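Local coordinates for protein isoflavone reductase (Medicago sativa, PDB 2GAS) that reduces isoflavones to chiral isoflavanones with NADPH, supplying the penultimate intermediate of the phytoalexin (-)-medicarpin in alfalfa, at residues Ala21-Gly26 / Leu55-Leu60; Thr36-Ala39 / Thr44-Glu47; Lys94-Ile99 / Glu141-Pro146; Asp121-Val126 / Lys250-Ser255; Ile227-Lys232 / Glu301-Phe306. All coordinates share one frame; numbering follows the deposited sequence.

Contact 1. Residues Ala21-Gly26 / Leu55-Leu60; sequences ASIKAG and LGVILL
I23 on helix 15-25 meets L55 and V57 through van der Waals contacts, mostly apolar; no hydrogen bond crosses between 21-26 and 55-60, and the two segments together bury 144 Å². Of the apolar pairs, the tighter is with V57, whose CG2 lies 3.7 Å from I23 CD1 and makes a similar approach to I23 CG1, so one valine methyl faces the whole ethyl branch. The two side chains cross at about a right angle. I23 CG1 stands anti to the carbonyl carbon (chi1 -73°), which leaves CG2 as the separate branch that looks at L55, with I23 CG2 4.3 Å from L55 CB. This belongs to the Rossmann-type part of an NmrA-like reductase: helix 15-25 follows strand 5-8 and the glycine-rich loop that probably binds NADP(+), and 55-57 lead into one edge strand, 58-61. V57 also packs on A31 and I23 on T29, both of strand 29-33. Contact with polar atoms is limited to I23 CD1 resting 3.7 Å from L55 O. Backbone bonding shapes both ends: G26 and G56 each close a helix in a Schellman motif with positive phi, G26 N reaching back weakly to S22 O and I23 O.

Contact 2. Residues Thr36-Ala39 / Thr44-Glu47; sequences TITA and TKEE
A water-mediated surface contact links K45, near the start of helix 42-54, to T38 in the loop that leaves strand 29-33, with T36 O of the same loop lying near the lysine end. The evidence for a bridge is one water that accepts from two donors: T38 N at 3.2 Å and K45 NZ at 3.3 Å. No direct hydrogen bond spans the segments. K45 NZ stops 3.7 Å from T36 O and 4.1 Å from T38 OG1, so the ammonium sits near two oxygens without bonding to either, and their partial negative charge probably still favours its position. Reach explains why K45 carries the contact: CG is anti to the backbone N (chi1 -176°) and the chain beyond stays fully extended, so the side chain spans the gap from helix to loop and offers only its end. It crosses the T38 side chain at about a right angle. The threonine hydroxyl is occupied with its own loop, since T38 OG1 is hydrogen-bonded to A40 N. The small buried surface, 68 Å² in all, fits a solvent-linked contact. Nearby lie R34 and T11, the former assigned to NADP(+) binding by similarity and the latter by inference, which places the lysine at the edge of the probable cofactor site. In the fold, the contact spans the beta-alpha connection between strand 29-33 and helix 42-54, the helix whose chain then runs on to edge strand 58-61.

Contact 3. Residues Lys94-Ile99 / Glu141-Pro146; sequences KIIKAI and EAEGVP
E143, in the last turn of helix 126-143, opens the contact with its aliphatic part: E143 CG lies 4.1 Å from I96 CG2, and the two side chains cross obliquely. The glutamate chain bends at chi2 (-73°), and the methylene, not the carboxylate, touches I96. The carbonyl of the same residue is used elsewhere, E143 O accepting from K100 NZ of helix 92-102, a second tie between the helices. G144 then ends the helix in a Schellman motif; its positive phi turns the chain, and G144 N bonds E141 O at 3.2 Å. V145 follows and divides its two methyls between neighbours one helical turn apart. V145 CG2 approaches I96 CG2 at 4.3 Å, while V145 CG1 lies 4.1 Å from I99 CG2, where the side chains meet at about a right angle. Both isoleucines offer the same branch because CG2 stands anti to the backbone N in each (chi1 -67° in I96). I96 and V145 both pack on I140 and on F108 of strand 107-109, and a backbone hydrogen bond links P146 with F108. Helix 92-102 thus meets the end of helix 126-143 and what follows beside edge strand 107-109, an apolar helix-on-sheet layer of the Rossmann-type fold.

Contact 4. Residues Asp121-Val126 / Lys250-Ser255; sequences DAVEPV and KDIQES
The loop between strand 107-109 and helix 126-143 here leaves the Rossmann-type part of the chain to touch helix 245-254, away from the annotated sites. I252 carries this contact alone from the helix side and meets three consecutive loop residues, V123, E124 and P125. Its two branches do different work. I252 CD1 reaches V123 CG2 at 4.0 Å, the side chains crossing at a slant; a V123 chi1 of -57° sets CG1 anti to the carbonyl carbon and CG2 between the backbone N and the carbonyl carbon. The other branch, I252 CG2, lies 3.5 Å from E124 O and 4.3 Å from P125 CD, so it rests against the backbone at the E124-P125 bond. That peptide bond is cis, which sets P125 CD and E124 O syn across the C-N bond, where one methyl can touch both. E124 itself turns its carboxylate elsewhere, to Q128 N at the start of helix 126-143. Helix 259-271 also packs here, with L263 on I252 and N260 on P125. No hydrogen bond or ion pair crosses the 99 Å² interface. Its chemistry is therefore that of aliphatic carbon against methyl, ring methylene and one carbonyl, which suggests that shape fit, not polar pairing, governs this contact.

Contact 5. Residues Ile227-Lys232 / Glu301-Phe306; sequences IALWEK and EYLNQF
The six-membered part of the W230 indole is the bump of this contact, its rim received by a shallow hollow formed by the CB and carbonyl O atoms of L303 and F306. W230 CH2 lies 3.8 Å from F306 CB, and W230 CZ3 is 3.6 Å from L303 O, while W230 CE3 touches L303 CB at 4.0 Å. Both carbonyl oxygens, L303 O and F306 O, sit at the ring edge near its plane, so the ring presents its edge to two residues about one turn apart. Its CG is anti to the backbone N (chi1 177°), which swings the indole out toward 301-306 although its CB starts off to the side. The F306 side chain crosses W230 at about a right angle, and beyond CB its phenyl leads away, leaving CB and the carbonyl to form the wall. Beside the hollow, L229 CD2 makes a looser methyl contact, 4.4 Å from L303 CD1. Replacing W230 by an alanine would probably open a gap beside L303 and F306 and leave the P172 carbonyl without its indole N-H, because W230 NE1 bonds P172 O. Segments 227-232 and 301-306 bury 197 Å² where helix 223-234 and the C-terminal helix 299-303 meet, with L160 of helix 156-160 on L303, P171 against W230, and I227 packing on V176 and I178 of strand 175-179.

From the N terminus, contact 1 opens first and closes a loop around contact 2, joining helix 15-25 to the turn leading into strand 58-61; contact 2, nested within it, links the loop after strand 29-33 to helix 42-54. Contact 3 opens only after both have closed and joins helix 92-102 to the end of helix 126-143, by the other outermost strand of the parallel sheet. Contact 4 starts inside that span and reaches forward to helix 245-254, so contacts 3 and 4 cross. Contact 5 crosses contact 4 in turn, bringing helix 223-234 to the C-terminal helix. Contacts 3 and 5, about 42 Å apart between centres, lie on opposite sides of the chain's centre.

Contact 1. Residues Ala21-Gly26 / Leu55-Leu60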
# COMPACT_ATOMS: atom_id res chain seq x y z
N ALA A 21 -5.88 11.62 -5.79
CA ALA A 21 -5.31 12.51 -4.78
C ALA A 21 -4.40 13.54 -5.44
O ALA A 21 -4.31 14.69 -4.99
CB ALA A 21 -4.54 11.71 -3.73
N SER A 22 -3.71 13.14 -6.50
CA SER A 22 -2.81 14.04 -7.20
C SER A 22 -3.65 15.16 -7.83
O SER A 22 -3.29 16.33 -7.75
CB SER A 22 -2.02 13.29 -8.26
OG SER A 22 -1.06 14.13 -8.88
N ILE A 23 -4.76 14.78 -8.45
CA ILE A 23 -5.65 15.76 -9.07
C ILE A 23 -6.23 16.69 -8.01
O ILE A 23 -6.28 17.91 -8.19
CB ILE A 23 -6.83 15.08 -9.81
CG1 ILE A 23 -6.34 14.43 -11.11
CG2 ILE A 23 -7.93 16.09 -10.10
CD1 ILE A 23 -5.73 15.39 -12.11
N LYS A 24 -6.66 16.11 -6.89
CA LYS A 24 -7.25 16.87 -5.79
C LYS A 24 -6.28 17.92 -5.25
O LYS A 24 -6.67 19.07 -4.98
CB LYS A 24 -7.66 15.91 -4.67
CG LYS A 24 -8.35 16.56 -3.48
CD LYS A 24 -9.71 17.11 -3.85
CE LYS A 24 -10.41 17.69 -2.63
NZ LYS A 24 -10.60 16.65 -1.57
N ALA A 25 -5.02 17.54 -5.09
CA ALA A 25 -3.99 18.43 -4.58
C ALA A 25 -3.65 19.54 -5.57
O ALA A 25 -3.09 20.57 -5.19
CB ALA A 25 -2.73 17.64 -4.25
N GLY A 26 -3.97 19.31 -6.84
CA GLY A 26 -3.71 20.30 -7.87
C GLY A 26 -2.45 20.08 -8.67
O GLY A 26 -2.05 20.93 -9.47
N LEU A 55 -10.86 14.73 -15.78
CA LEU A 55 -10.27 15.49 -14.69
C LEU A 55 -8.98 16.21 -15.07
O LEU A 55 -8.38 16.91 -14.25
CB LEU A 55 -9.98 14.56 -13.50
CG LEU A 55 -11.17 13.93 -12.79
CD1 LEU A 55 -10.67 12.94 -11.74
CD2 LEU A 55 -12.03 15.02 -12.15
N GLY A 56 -8.54 16.02 -16.30
CA GLY A 56 -7.32 16.68 -16.74
C GLY A 56 -6.06 15.84 -16.62
O GLY A 56 -4.96 16.35 -16.83
N VAL A 57 -6.21 14.56 -16.28
CA VAL A 57 -5.04 13.70 -16.20
C VAL A 57 -4.49 13.55 -17.61
O VAL A 57 -5.26 13.35 -18.56
CB VAL A 57 -5.39 12.29 -15.66
CG1 VAL A 57 -4.17 11.38 -15.71
CG2 VAL A 57 -5.89 12.40 -14.22
N ILE A 58 -3.18 13.66 -17.75
CA ILE A 58 -2.51 13.52 -19.04
C ILE A 58 -2.05 12.08 -19.21
O ILE A 58 -1.32 11.55 -18.37
CB ILE A 58 -1.27 14.45 -19.14
CG1 ILE A 58 -1.70 15.92 -19.18
CG2 ILE A 58 -0.46 14.12 -20.38
CD1 ILE A 58 -2.35 16.42 -17.92
N LEU A 59 -2.49 11.43 -20.28
CA LEU A 59 -2.11 10.05 -20.53
C LEU A 59 -0.84 9.97 -21.36
O LEU A 59 -0.79 10.51 -22.47
CB LEU A 59 -3.22 9.31 -21.28
CG LEU A 59 -4.60 9.31 -20.64
CD1 LEU A 59 -5.54 8.49 -21.50
CD2 LEU A 59 -4.52 8.74 -19.23
N LEU A 60 0.17 9.30 -20.83
CA LEU A 60 1.43 9.12 -21.54
C LEU A 60 1.44 7.67 -22.01
O LEU A 60 1.23 6.75 -21.22
CB LEU A 60 2.62 9.41 -20.63
CG LEU A 60 2.76 10.85 -20.13
CD1 LEU A 60 4.02 10.99 -19.30
CD2 LEU A 60 2.81 11.81 -21.32

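Contact 2. Residues Thr36-Ala39 / Thr44-Glu47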
# COMPACT_ATOMS: atom_id res chain seq x y z
N THR A 36 -3.01 -0.23 -26.25
CA THR A 36 -3.12 -1.51 -26.94
C THR A 36 -4.11 -2.39 -26.19
O THR A 36 -4.43 -2.13 -25.03
CB THR A 36 -1.75 -2.22 -27.02
OG1 THR A 36 -1.88 -3.40 -27.81
CG2 THR A 36 -1.26 -2.59 -25.63
N ILE A 37 -4.59 -3.42 -26.87
CA ILE A 37 -5.57 -4.33 -26.28
C ILE A 37 -4.93 -5.44 -25.45
O ILE A 37 -4.16 -6.25 -25.96
CB ILE A 37 -6.46 -4.95 -27.38
CG1 ILE A 37 -7.38 -3.87 -27.95
CG2 ILE A 37 -7.27 -6.12 -26.82
CD1 ILE A 37 -8.27 -4.35 -29.06
N THR A 38 -5.27 -5.47 -24.16
CA THR A 38 -4.76 -6.49 -23.25
C THR A 38 -5.95 -7.19 -22.60
O THR A 38 -7.10 -6.91 -22.94
CB THR A 38 -3.89 -5.89 -22.13
OG1 THR A 38 -4.71 -5.12 -21.24
CG2 THR A 38 -2.81 -4.98 -22.73
N ALA A 39 -5.67 -8.10 -21.68
CA ALA A 39 -6.73 -8.83 -20.99
C ALA A 39 -7.28 -8.10 -19.77
O ALA A 39 -8.08 -8.65 -19.01
CB ALA A 39 -6.22 -10.23 -20.59
N THR A 44 -13.60 -1.61 -16.12
CA THR A 44 -12.83 -0.85 -15.15
C THR A 44 -11.81 0.06 -15.83
O THR A 44 -11.70 1.24 -15.50
CB THR A 44 -12.10 -1.79 -14.17
OG1 THR A 44 -13.06 -2.62 -13.51
CG2 THR A 44 -11.32 -0.99 -13.12
N LYS A 45 -11.09 -0.47 -16.80
CA LYS A 45 -10.08 0.32 -17.50
C LYS A 45 -10.73 1.52 -18.19
O LYS A 45 -10.32 2.67 -18.00
CB LYS A 45 -9.35 -0.55 -18.52
CG LYS A 45 -8.23 0.17 -19.25
CD LYS A 45 -7.42 -0.82 -20.09
CE LYS A 45 -6.29 -0.13 -20.82
NZ LYS A 45 -5.46 -1.11 -21.58
N GLU A 46 -11.77 1.25 -18.97
CA GLU A 46 -12.49 2.28 -19.70
C GLU A 46 -13.07 3.35 -18.77
O GLU A 46 -12.88 4.55 -19.00
CB GLU A 46 -13.61 1.62 -20.51
CG GLU A 46 -13.71 2.08 -21.95
CD GLU A 46 -14.41 3.41 -22.09
OE1 GLU A 46 -15.60 3.50 -21.69
OE2 GLU A 46 -13.78 4.37 -22.59
N GLU A 47 -13.76 2.92 -17.73
CA GLU A 47 -14.35 3.87 -16.79
C GLU A 47 -13.32 4.74 -16.09
O GLU A 47 -13.50 5.95 -15.95
CB GLU A 47 -15.18 3.13 -15.74
CG GLU A 47 -16.50 2.59 -16.26
CD GLU A 47 -17.30 1.88 -15.19
OE1 GLU A 47 -17.45 2.45 -14.08
OE2 GLU A 47 -17.78 0.76 -15.46
O HOH W 1 -7.34 -3.26 -23.20

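Contact 3. Residues Lys94-Ile99 / Glu141-Pro146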
# COMPACT_ATOMS: atom_id res chain seq x y z
N LYS A 94 13.75 -2.38 -14.37
CA LYS A 94 13.60 -1.75 -15.67
C LYS A 94 13.21 -0.29 -15.49
O LYS A 94 13.67 0.59 -16.22
CB LYS A 94 12.55 -2.49 -16.50
CG LYS A 94 12.89 -3.96 -16.72
CD LYS A 94 11.69 -4.77 -17.17
CE LYS A 94 12.07 -6.23 -17.39
NZ LYS A 94 10.90 -7.08 -17.73
N ILE A 95 12.35 -0.02 -14.51
CA ILE A 95 11.93 1.35 -14.24
C ILE A 95 13.10 2.21 -13.78
O ILE A 95 13.25 3.35 -14.20
CB ILE A 95 10.82 1.39 -13.17
CG1 ILE A 95 9.57 0.65 -13.67
CG2 ILE A 95 10.49 2.84 -12.83
CD1 ILE A 95 8.93 1.29 -14.87
N ILE A 96 13.93 1.65 -12.90
CA ILE A 96 15.10 2.36 -12.38
C ILE A 96 16.08 2.66 -13.51
O ILE A 96 16.68 3.73 -13.56
CB ILE A 96 15.79 1.54 -11.26
CG1 ILE A 96 14.88 1.46 -10.04
CG2 ILE A 96 17.12 2.19 -10.87
CD1 ILE A 96 14.55 2.80 -9.45
N LYS A 97 16.24 1.70 -14.43
CA LYS A 97 17.14 1.90 -15.56
C LYS A 97 16.65 3.09 -16.37
O LYS A 97 17.44 3.95 -16.76
CB LYS A 97 17.17 0.65 -16.45
CG LYS A 97 18.11 0.77 -17.64
CD LYS A 97 18.08 -0.50 -18.49
CE LYS A 97 19.04 -0.41 -19.66
NZ LYS A 97 18.75 0.73 -20.57
N ALA A 98 15.34 3.16 -16.61
CA ALA A 98 14.77 4.26 -17.37
C ALA A 98 14.91 5.59 -16.62
O ALA A 98 15.17 6.62 -17.23
CB ALA A 98 13.29 3.98 -17.68
N ILE A 99 14.74 5.55 -15.30
CA ILE A 99 14.87 6.76 -14.48
C ILE A 99 16.29 7.32 -14.57
O ILE A 99 16.49 8.52 -14.74
CB ILE A 99 14.56 6.44 -12.99
CG1 ILE A 99 13.07 6.16 -12.82
CG2 ILE A 99 15.01 7.59 -12.09
CD1 ILE A 99 12.19 7.34 -13.14
N GLU A 141 18.85 2.83 -3.58
CA GLU A 141 19.84 3.53 -2.77
C GLU A 141 21.22 3.50 -3.41
O GLU A 141 21.92 4.51 -3.42
CB GLU A 141 19.87 2.92 -1.37
CG GLU A 141 18.53 3.10 -0.66
CD GLU A 141 18.33 2.14 0.49
OE1 GLU A 141 17.19 2.08 1.02
OE2 GLU A 141 19.29 1.45 0.88
N ALA A 142 21.60 2.36 -3.95
CA ALA A 142 22.90 2.23 -4.60
C ALA A 142 23.00 3.15 -5.82
O ALA A 142 24.03 3.79 -6.06
CB ALA A 142 23.15 0.78 -5.00
N GLU A 143 21.91 3.23 -6.59
CA GLU A 143 21.86 4.05 -7.80
C GLU A 143 21.74 5.55 -7.54
O GLU A 143 21.88 6.35 -8.46
CB GLU A 143 20.70 3.60 -8.69
CG GLU A 143 20.85 2.21 -9.28
CD GLU A 143 21.89 2.13 -10.39
OE1 GLU A 143 22.04 1.05 -11.00
OE2 GLU A 143 22.57 3.15 -10.66
N GLY A 144 21.47 5.93 -6.30
CA GLY A 144 21.35 7.35 -5.99
C GLY A 144 20.07 7.99 -6.50
O GLY A 144 20.04 9.19 -6.79
N VAL A 145 19.02 7.19 -6.62
CA VAL A 145 17.74 7.72 -7.08
C VAL A 145 17.05 8.28 -5.84
O VAL A 145 16.90 7.58 -4.84
CB VAL A 145 16.86 6.60 -7.69
CG1 VAL A 145 15.49 7.15 -8.06
CG2 VAL A 145 17.54 6.02 -8.92
N PRO A 146 16.64 9.57 -5.87
CA PRO A 146 15.97 10.17 -4.71
C PRO A 146 14.69 9.37 -4.50
O PRO A 146 13.92 9.16 -5.45
CB PRO A 146 15.72 11.61 -5.16
CG PRO A 146 15.54 11.47 -6.64
CD PRO A 146 16.63 10.49 -7.03

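Contact 4. Residues Asp121-Val126 / Lys250-Ser255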
# COMPACT_ATOMS: atom_id res chain seq x y z
N ASP A 121 9.70 -9.67 10.69
CA ASP A 121 10.19 -10.95 11.20
C ASP A 121 9.26 -12.02 10.64
O ASP A 121 8.93 -12.99 11.33
CB ASP A 121 10.13 -10.97 12.73
CG ASP A 121 11.01 -9.92 13.37
OD1 ASP A 121 12.25 -10.09 13.35
OD2 ASP A 121 10.48 -8.91 13.88
N ALA A 122 8.84 -11.84 9.39
CA ALA A 122 7.91 -12.75 8.74
C ALA A 122 8.50 -14.10 8.36
O ALA A 122 9.72 -14.27 8.29
CB ALA A 122 7.32 -12.08 7.50
N VAL A 123 7.61 -15.05 8.11
CA VAL A 123 8.01 -16.40 7.72
C VAL A 123 7.59 -16.64 6.27
O VAL A 123 6.79 -15.88 5.71
CB VAL A 123 7.32 -17.47 8.61
CG1 VAL A 123 7.67 -17.21 10.07
CG2 VAL A 123 5.82 -17.44 8.41
N GLU A 124 8.14 -17.67 5.64
CA GLU A 124 7.78 -17.97 4.26
C GLU A 124 6.31 -18.40 4.21
O GLU A 124 5.77 -18.88 5.20
CB GLU A 124 8.68 -19.07 3.70
CG GLU A 124 10.15 -18.71 3.64
CD GLU A 124 10.46 -17.57 2.67
OE1 GLU A 124 11.63 -17.15 2.61
OE2 GLU A 124 9.53 -17.11 1.97
N PRO A 125 5.67 -18.25 3.04
CA PRO A 125 6.22 -17.72 1.79
C PRO A 125 6.18 -16.19 1.65
O PRO A 125 6.64 -15.65 0.64
CB PRO A 125 5.36 -18.40 0.74
CG PRO A 125 4.01 -18.39 1.39
CD PRO A 125 4.31 -18.79 2.82
N VAL A 126 5.64 -15.48 2.64
CA VAL A 126 5.56 -14.03 2.51
C VAL A 126 6.92 -13.36 2.70
O VAL A 126 7.20 -12.31 2.11
CB VAL A 126 4.52 -13.42 3.49
CG1 VAL A 126 5.08 -13.33 4.90
CG2 VAL A 126 4.08 -12.05 2.99
N LYS A 250 2.40 -23.95 12.06
CA LYS A 250 2.21 -25.29 11.53
C LYS A 250 1.17 -25.24 10.41
O LYS A 250 1.32 -25.90 9.38
CB LYS A 250 1.75 -26.24 12.64
CG LYS A 250 1.64 -27.70 12.21
CD LYS A 250 0.25 -28.04 11.70
CE LYS A 250 -0.73 -28.23 12.85
NZ LYS A 250 -0.31 -29.33 13.76
N ASP A 251 0.13 -24.44 10.61
CA ASP A 251 -0.93 -24.28 9.63
C ASP A 251 -0.37 -23.73 8.31
O ASP A 251 -0.76 -24.16 7.22
CB ASP A 251 -1.99 -23.31 10.17
CG ASP A 251 -3.24 -23.28 9.32
OD1 ASP A 251 -3.12 -23.30 8.08
OD2 ASP A 251 -4.35 -23.22 9.90
N ILE A 252 0.55 -22.78 8.42
CA ILE A 252 1.18 -22.18 7.25
C ILE A 252 1.97 -23.21 6.45
O ILE A 252 1.84 -23.29 5.22
CB ILE A 252 2.10 -21.01 7.67
CG1 ILE A 252 1.26 -19.85 8.20
CG2 ILE A 252 2.96 -20.55 6.50
CD1 ILE A 252 2.05 -18.74 8.85
N GLN A 253 2.78 -24.00 7.14
CA GLN A 253 3.60 -25.02 6.50
C GLN A 253 2.78 -26.10 5.78
O GLN A 253 3.21 -26.62 4.75
CB GLN A 253 4.51 -25.70 7.53
CG GLN A 253 5.41 -24.75 8.30
CD GLN A 253 6.24 -25.45 9.35
OE1 GLN A 253 5.71 -26.16 10.20
NE2 GLN A 253 7.56 -25.26 9.30
N GLU A 254 1.62 -26.42 6.33
CA GLU A 254 0.77 -27.46 5.76
C GLU A 254 -0.30 -26.99 4.77
O GLU A 254 -0.98 -27.80 4.16
CB GLU A 254 0.09 -28.24 6.88
CG GLU A 254 1.06 -28.90 7.85
CD GLU A 254 0.35 -29.59 9.00
OE1 GLU A 254 1.05 -30.22 9.83
OE2 GLU A 254 -0.89 -29.51 9.08
N SER A 255 -0.44 -25.68 4.62
CA SER A 255 -1.44 -25.14 3.71
C SER A 255 -0.93 -24.95 2.29
O SER A 255 0.25 -24.64 2.08
CB SER A 255 -1.98 -23.81 4.23
OG SER A 255 -2.70 -23.99 5.44

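Contact 5. Residues Ile227-Lys232 / Glu301-Phe306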
# COMPACT_ATOMS: atom_id res chain seq x y z
N ILE A 227 -12.19 -6.17 17.08
CA ILE A 227 -13.36 -7.01 17.32
C ILE A 227 -14.35 -6.33 18.27
O ILE A 227 -15.56 -6.37 18.05
CB ILE A 227 -12.93 -8.38 17.89
CG1 ILE A 227 -12.18 -9.16 16.81
CG2 ILE A 227 -14.14 -9.17 18.37
CD1 ILE A 227 -11.54 -10.44 17.30
N ALA A 228 -13.85 -5.70 19.33
CA ALA A 228 -14.72 -5.01 20.28
C ALA A 228 -15.44 -3.85 19.59
O ALA A 228 -16.61 -3.58 19.87
CB ALA A 228 -13.91 -4.51 21.47
N LEU A 229 -14.74 -3.16 18.70
CA LEU A 229 -15.32 -2.04 17.96
C LEU A 229 -16.48 -2.53 17.09
O LEU A 229 -17.56 -1.94 17.06
CB LEU A 229 -14.25 -1.38 17.08
CG LEU A 229 -14.71 -0.26 16.15
CD1 LEU A 229 -15.37 0.84 16.98
CD2 LEU A 229 -13.53 0.30 15.37
N TRP A 230 -16.25 -3.63 16.37
CA TRP A 230 -17.27 -4.20 15.49
C TRP A 230 -18.46 -4.70 16.30
O TRP A 230 -19.61 -4.51 15.91
CB TRP A 230 -16.65 -5.35 14.67
CG TRP A 230 -17.62 -6.08 13.78
CD1 TRP A 230 -17.90 -7.41 13.81
CD2 TRP A 230 -18.40 -5.52 12.71
NE1 TRP A 230 -18.80 -7.73 12.82
CE2 TRP A 230 -19.12 -6.59 12.13
CE3 TRP A 230 -18.55 -4.23 12.18
CZ2 TRP A 230 -19.99 -6.40 11.05
CZ3 TRP A 230 -19.41 -4.05 11.11
CH2 TRP A 230 -20.12 -5.13 10.55
N GLU A 231 -18.20 -5.36 17.43
CA GLU A 231 -19.27 -5.86 18.28
C GLU A 231 -20.19 -4.74 18.72
O GLU A 231 -21.41 -4.91 18.78
CB GLU A 231 -18.68 -6.56 19.50
CG GLU A 231 -18.19 -7.95 19.20
CD GLU A 231 -17.51 -8.58 20.39
OE1 GLU A 231 -17.42 -9.82 20.42
OE2 GLU A 231 -17.05 -7.82 21.27
N LYS A 232 -19.61 -3.60 19.04
CA LYS A 232 -20.39 -2.45 19.47
C LYS A 232 -21.30 -1.99 18.33
O LYS A 232 -22.44 -1.59 18.54
CB LYS A 232 -19.48 -1.30 19.89
CG LYS A 232 -20.23 -0.04 20.31
CD LYS A 232 -19.30 1.15 20.44
CE LYS A 232 -18.58 1.44 19.12
NZ LYS A 232 -17.82 2.72 19.14
N GLU A 301 -15.49 4.36 11.28
CA GLU A 301 -16.26 4.88 10.15
C GLU A 301 -16.25 3.89 8.99
O GLU A 301 -17.28 3.63 8.37
CB GLU A 301 -15.70 6.24 9.71
CG GLU A 301 -16.00 7.39 10.68
CD GLU A 301 -15.20 8.67 10.42
OE1 GLU A 301 -15.55 9.71 11.01
OE2 GLU A 301 -14.23 8.64 9.64
N TYR A 302 -15.08 3.32 8.70
CA TYR A 302 -14.96 2.37 7.61
C TYR A 302 -15.92 1.18 7.76
O TYR A 302 -16.57 0.77 6.80
CB TYR A 302 -13.53 1.83 7.51
CG TYR A 302 -13.40 0.69 6.52
CD1 TYR A 302 -13.37 0.94 5.14
CD2 TYR A 302 -13.41 -0.63 6.94
CE1 TYR A 302 -13.37 -0.11 4.23
CE2 TYR A 302 -13.41 -1.68 6.04
CZ TYR A 302 -13.40 -1.42 4.68
OH TYR A 302 -13.43 -2.46 3.79
N LEU A 303 -16.01 0.64 8.97
CA LEU A 303 -16.87 -0.50 9.22
C LEU A 303 -18.37 -0.21 9.17
O LEU A 303 -19.19 -1.13 9.06
CB LEU A 303 -16.51 -1.14 10.56
CG LEU A 303 -15.14 -1.83 10.59
CD1 LEU A 303 -14.82 -2.23 12.02
CD2 LEU A 303 -15.15 -3.04 9.68
N ASN A 304 -18.74 1.07 9.25
CA ASN A 304 -20.16 1.43 9.23
C ASN A 304 -20.88 0.96 7.98
O ASN A 304 -22.08 0.68 8.02
CB ASN A 304 -20.33 2.95 9.37
CG ASN A 304 -20.24 3.40 10.81
OD1 ASN A 304 -20.74 2.73 11.71
ND2 ASN A 304 -19.62 4.56 11.04
N GLN A 305 -20.17 0.88 6.86
CA GLN A 305 -20.81 0.45 5.62
C GLN A 305 -21.27 -1.00 5.63
O GLN A 305 -22.10 -1.39 4.82
CB GLN A 305 -19.86 0.68 4.43
CG GLN A 305 -18.58 -0.12 4.50
CD GLN A 305 -17.66 0.17 3.33
OE1 GLN A 305 -18.01 -0.08 2.18
NE2 GLN A 305 -16.48 0.70 3.63
N PHE A 306 -20.74 -1.80 6.56
CA PHE A 306 -21.09 -3.21 6.65
C PHE A 306 -22.15 -3.52 7.70
O PHE A 306 -22.64 -4.64 7.78
CB PHE A 306 -19.85 -4.06 6.94
CG PHE A 306 -18.77 -3.91 5.91
CD1 PHE A 306 -17.66 -3.10 6.16
CD2 PHE A 306 -18.87 -4.54 4.68
CE1 PHE A 306 -16.67 -2.93 5.19
CE2 PHE A 306 -17.89 -4.37 3.70
CZ PHE A 306 -16.79 -3.57 3.96